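Local structure of protein (hemoglobin) (Mustelus griseus, 1GCW) at residues 8-13 with 118-123. The protein carries oxygen from the gills to the peripheral tissues, bound reversibly at the iron of a heme group. Residues are numbered along the deposited sequence; the frame is centred on the assembly and turned at random.
Sequences RDEISK and GIWDKF
Ile11 and Glu10 pack against Ile119, Trp120 and Phe123 where two helix segments cross nearly at right angles, at 79°, with their axes 10.2 Å apart at closest approach. In the globin fold this is the packing of helix A (5-17) on helix H (114-131), which joins the two ends of the chain. The contact is mostly buried and apolar, and lies away from the heme iron.

Ile11 is the central residue and enters between two aromatic rings. Its CD1 sits over the middle of the six-membered ring of Trp120, 4.1 Å from the centroid and almost on the ring normal. This is a CH-pi contact. CG2, the other branch, makes a second one over a face of Phe123 and also touches Trp120 CH2. A chi1 of -39° spreads CG1 and CG2 to different sides, and chi2 carries CD1 on to the Trp120 face. CD1 also touches CB of Phe123.

Glu10 OE2 lies at the edge of the Trp120 ring, near its plane. Glu10 CG, anti to the backbone N (chi1 176°), is 3.9 Å from Ile119 CG2. The bend at chi2 turns the carboxylate to the indole NE1, almost perpendicular to the ring. Trp120 NE1 donates a weak hydrogen bond to Glu10 OE2. OE2 is also paired in a salt bridge with Arg108 of helix 93-108, which packs on Trp120 together with Leu104. The position of this oxygen is less certain, and with it the detail of both bonds. The tightest carbon pair is Ile11 CD1 and Ile119 CG2, at 3.5 Å.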
ATOM      1  N   ARG B   8      20.643 -16.682 -11.128  1.00 48.75           N
ATOM      2  CA  ARG B   8      20.493 -18.025 -10.578  1.00 45.25           C
ATOM      3  C   ARG B   8      21.637 -18.339  -9.625  1.00 44.27           C
ATOM      4  O   ARG B   8      21.419 -18.793  -8.506  1.00 41.94           O
ATOM      5  CB  ARG B   8      20.491 -19.058 -11.701  1.00 48.40           C
ATOM      6  CG  ARG B   8      19.481 -18.799 -12.798  1.00 54.36           C
ATOM      7  CD  ARG B   8      19.343 -20.016 -13.708  1.00 55.02           C
ATOM      8  NE  ARG B   8      18.301 -19.821 -14.710  1.00 56.07           N
ATOM      9  CZ  ARG B   8      17.068 -20.310 -14.613  1.00 56.61           C
ATOM     10  NH1 ARG B   8      16.189 -20.071 -15.584  1.00 53.97           N
ATOM     11  NH2 ARG B   8      16.715 -21.041 -13.555  1.00 44.79           N
ATOM     12  N   ASP B   9      22.859 -18.091 -10.083  1.00 47.09           N
ATOM     13  CA  ASP B   9      24.054 -18.346  -9.289  1.00 48.14           C
ATOM     14  C   ASP B   9      23.981 -17.681  -7.927  1.00 47.85           C
ATOM     15  O   ASP B   9      24.169 -18.329  -6.899  1.00 50.05           O
ATOM     16  CB  ASP B   9      25.300 -17.824 -10.014  1.00 54.74           C
ATOM     17  CG  ASP B   9      25.734 -18.720 -11.154  1.00 61.12           C
ATOM     18  OD1 ASP B   9      25.492 -19.948 -11.072  1.00 61.11           O
ATOM     19  OD2 ASP B   9      26.318 -18.190 -12.130  1.00 62.31           O
ATOM     20  N   GLU B  10      23.719 -16.377  -7.938  1.00 45.50           N
ATOM     21  CA  GLU B  10      23.642 -15.579  -6.723  1.00 42.31           C
ATOM     22  C   GLU B  10      22.704 -16.136  -5.660  1.00 42.19           C
ATOM     23  O   GLU B  10      23.060 -16.199  -4.483  1.00 41.36           O
ATOM     24  CB  GLU B  10      23.222 -14.150  -7.070  1.00 42.96           C
ATOM     25  CG  GLU B  10      23.027 -13.251  -5.862  1.00 40.18           C
ATOM     26  CD  GLU B  10      24.268 -13.162  -5.002  1.00 41.32           C
ATOM     27  OE1 GLU B  10      25.350 -13.607  -5.444  1.00 47.58           O
ATOM     28  OE2 GLU B  10      24.159 -12.643  -3.880  1.00 39.83           O
ATOM     29  N   ILE B  11      21.502 -16.531  -6.065  1.00 39.65           N
ATOM     30  CA  ILE B  11      20.541 -17.065  -5.109  1.00 43.50           C
ATOM     31  C   ILE B  11      20.988 -18.420  -4.554  1.00 46.20           C
ATOM     32  O   ILE B  11      21.185 -18.573  -3.342  1.00 44.20           O
ATOM     33  CB  ILE B  11      19.133 -17.220  -5.745  1.00 42.80           C
ATOM     34  CG1 ILE B  11      18.842 -16.041  -6.679  1.00 40.59           C
ATOM     35  CG2 ILE B  11      18.070 -17.316  -4.650  1.00 42.64           C
ATOM     36  CD1 ILE B  11      18.515 -14.740  -5.966  1.00 35.93           C
ATOM     37  N   SER B  12      21.159 -19.391  -5.450  1.00 47.08           N
ATOM     38  CA  SER B  12      21.570 -20.745  -5.081  1.00 45.00           C
ATOM     39  C   SER B  12      22.881 -20.799  -4.308  1.00 42.91           C
ATOM     40  O   SER B  12      23.014 -21.572  -3.364  1.00 42.12           O
ATOM     41  CB  SER B  12      21.688 -21.604  -6.332  1.00 46.11           C
ATOM     42  OG  SER B  12      22.374 -20.894  -7.344  1.00 53.27           O
ATOM     43  N   LYS B  13      23.850 -19.987  -4.717  1.00 42.18           N
ATOM     44  CA  LYS B  13      25.146 -19.953  -4.048  1.00 45.86           C
ATOM     45  C   LYS B  13      24.996 -19.422  -2.626  1.00 49.98           C
ATOM     46  O   LYS B  13      25.761 -19.785  -1.729  1.00 50.61           O
ATOM     47  CB  LYS B  13      26.117 -19.066  -4.837  1.00 50.40           C
ATOM     48  CG  LYS B  13      27.162 -18.334  -3.993  1.00 56.88           C
ATOM     49  CD  LYS B  13      27.622 -17.042  -4.669  1.00 63.82           C
ATOM     50  CE  LYS B  13      28.824 -17.277  -5.576  1.00 66.19           C
ATOM     51  NZ  LYS B  13      30.099 -16.864  -4.925  1.00 66.22           N
ATOM     52  N   GLY B 118      19.119  -5.764  -6.147  1.00 24.42           N
ATOM     53  CA  GLY B 118      18.106  -5.914  -7.171  1.00 23.87           C
ATOM     54  C   GLY B 118      17.827  -7.360  -7.513  1.00 24.50           C
ATOM     55  O   GLY B 118      16.714  -7.698  -7.915  1.00 30.57           O
ATOM     56  N   ILE B 119      18.830  -8.221  -7.364  1.00 28.22           N
ATOM     57  CA  ILE B 119      18.659  -9.645  -7.670  1.00 28.26           C
ATOM     58  C   ILE B 119      17.732 -10.257  -6.631  1.00 28.95           C
ATOM     59  O   ILE B 119      16.787 -10.973  -6.958  1.00 30.43           O
ATOM     60  CB  ILE B 119      20.014 -10.401  -7.648  1.00 30.52           C
ATOM     61  CG1 ILE B 119      20.805 -10.091  -8.924  1.00 25.57           C
ATOM     62  CG2 ILE B 119      19.779 -11.908  -7.570  1.00 27.94           C
ATOM     63  CD1 ILE B 119      22.278 -10.464  -8.831  1.00 24.34           C
ATOM     64  N   TRP B 120      18.013  -9.956  -5.371  1.00 30.40           N
ATOM     65  CA  TRP B 120      17.209 -10.444  -4.264  1.00 28.85           C
ATOM     66  C   TRP B 120      15.814  -9.832  -4.281  1.00 28.50           C
ATOM     67  O   TRP B 120      14.839 -10.499  -3.964  1.00 33.01           O
ATOM     68  CB  TRP B 120      17.921 -10.124  -2.964  1.00 26.06           C
ATOM     69  CG  TRP B 120      19.054 -11.045  -2.773  1.00 33.97           C
ATOM     70  CD1 TRP B 120      20.374 -10.795  -3.022  1.00 30.25           C
ATOM     71  CD2 TRP B 120      18.968 -12.413  -2.367  1.00 36.07           C
ATOM     72  NE1 TRP B 120      21.118 -11.931  -2.798  1.00 34.39           N
ATOM     73  CE2 TRP B 120      20.280 -12.939  -2.395  1.00 37.36           C
ATOM     74  CE3 TRP B 120      17.908 -13.249  -1.983  1.00 35.73           C
ATOM     75  CZ2 TRP B 120      20.560 -14.266  -2.053  1.00 39.20           C
ATOM     76  CZ3 TRP B 120      18.186 -14.570  -1.644  1.00 40.05           C
ATOM     77  CH2 TRP B 120      19.505 -15.065  -1.681  1.00 41.67           C
ATOM     78  N   ASP B 121      15.720  -8.562  -4.653  1.00 30.28           N
ATOM     79  CA  ASP B 121      14.423  -7.901  -4.726  1.00 32.49           C
ATOM     80  C   ASP B 121      13.584  -8.632  -5.760  1.00 33.22           C
ATOM     81  O   ASP B 121      12.414  -8.922  -5.534  1.00 38.56           O
ATOM     82  CB  ASP B 121      14.582  -6.441  -5.152  1.00 33.50           C
ATOM     83  CG  ASP B 121      13.277  -5.675  -5.095  1.00 36.12           C
ATOM     84  OD1 ASP B 121      12.639  -5.473  -6.151  1.00 36.69           O
ATOM     85  OD2 ASP B 121      12.889  -5.276  -3.982  1.00 36.16           O
ATOM     86  N   LYS B 122      14.197  -8.931  -6.898  1.00 31.78           N
ATOM     87  CA  LYS B 122      13.511  -9.630  -7.972  1.00 31.92           C
ATOM     88  C   LYS B 122      13.064 -11.012  -7.514  1.00 34.44           C
ATOM     89  O   LYS B 122      11.969 -11.465  -7.847  1.00 36.39           O
ATOM     90  CB  LYS B 122      14.435  -9.767  -9.189  1.00 34.31           C
ATOM     91  CG  LYS B 122      13.897 -10.696 -10.271  1.00 35.64           C
ATOM     92  CD  LYS B 122      14.503 -10.391 -11.630  1.00 41.40           C
ATOM     93  CE  LYS B 122      14.126 -11.462 -12.648  1.00 44.52           C
ATOM     94  NZ  LYS B 122      14.892 -11.316 -13.915  1.00 48.80           N
ATOM     95  N   PHE B 123      13.913 -11.682  -6.745  1.00 33.56           N
ATOM     96  CA  PHE B 123      13.590 -13.021  -6.267  1.00 33.13           C
ATOM     97  C   PHE B 123      12.407 -13.040  -5.305  1.00 30.13           C
ATOM     98  O   PHE B 123      11.517 -13.877  -5.420  1.00 28.64           O
ATOM     99  CB  PHE B 123      14.820 -13.647  -5.597  1.00 35.19           C
ATOM    100  CG  PHE B 123      14.526 -14.918  -4.837  1.00 35.69           C
ATOM    101  CD1 PHE B 123      14.249 -16.103  -5.513  1.00 36.94           C
ATOM    102  CD2 PHE B 123      14.540 -14.929  -3.445  1.00 32.63           C
ATOM    103  CE1 PHE B 123      13.990 -17.284  -4.817  1.00 35.46           C
ATOM    104  CE2 PHE B 123      14.282 -16.105  -2.739  1.00 41.43           C
ATOM    105  CZ  PHE B 123      14.006 -17.285  -3.428  1.00 37.57           C
TER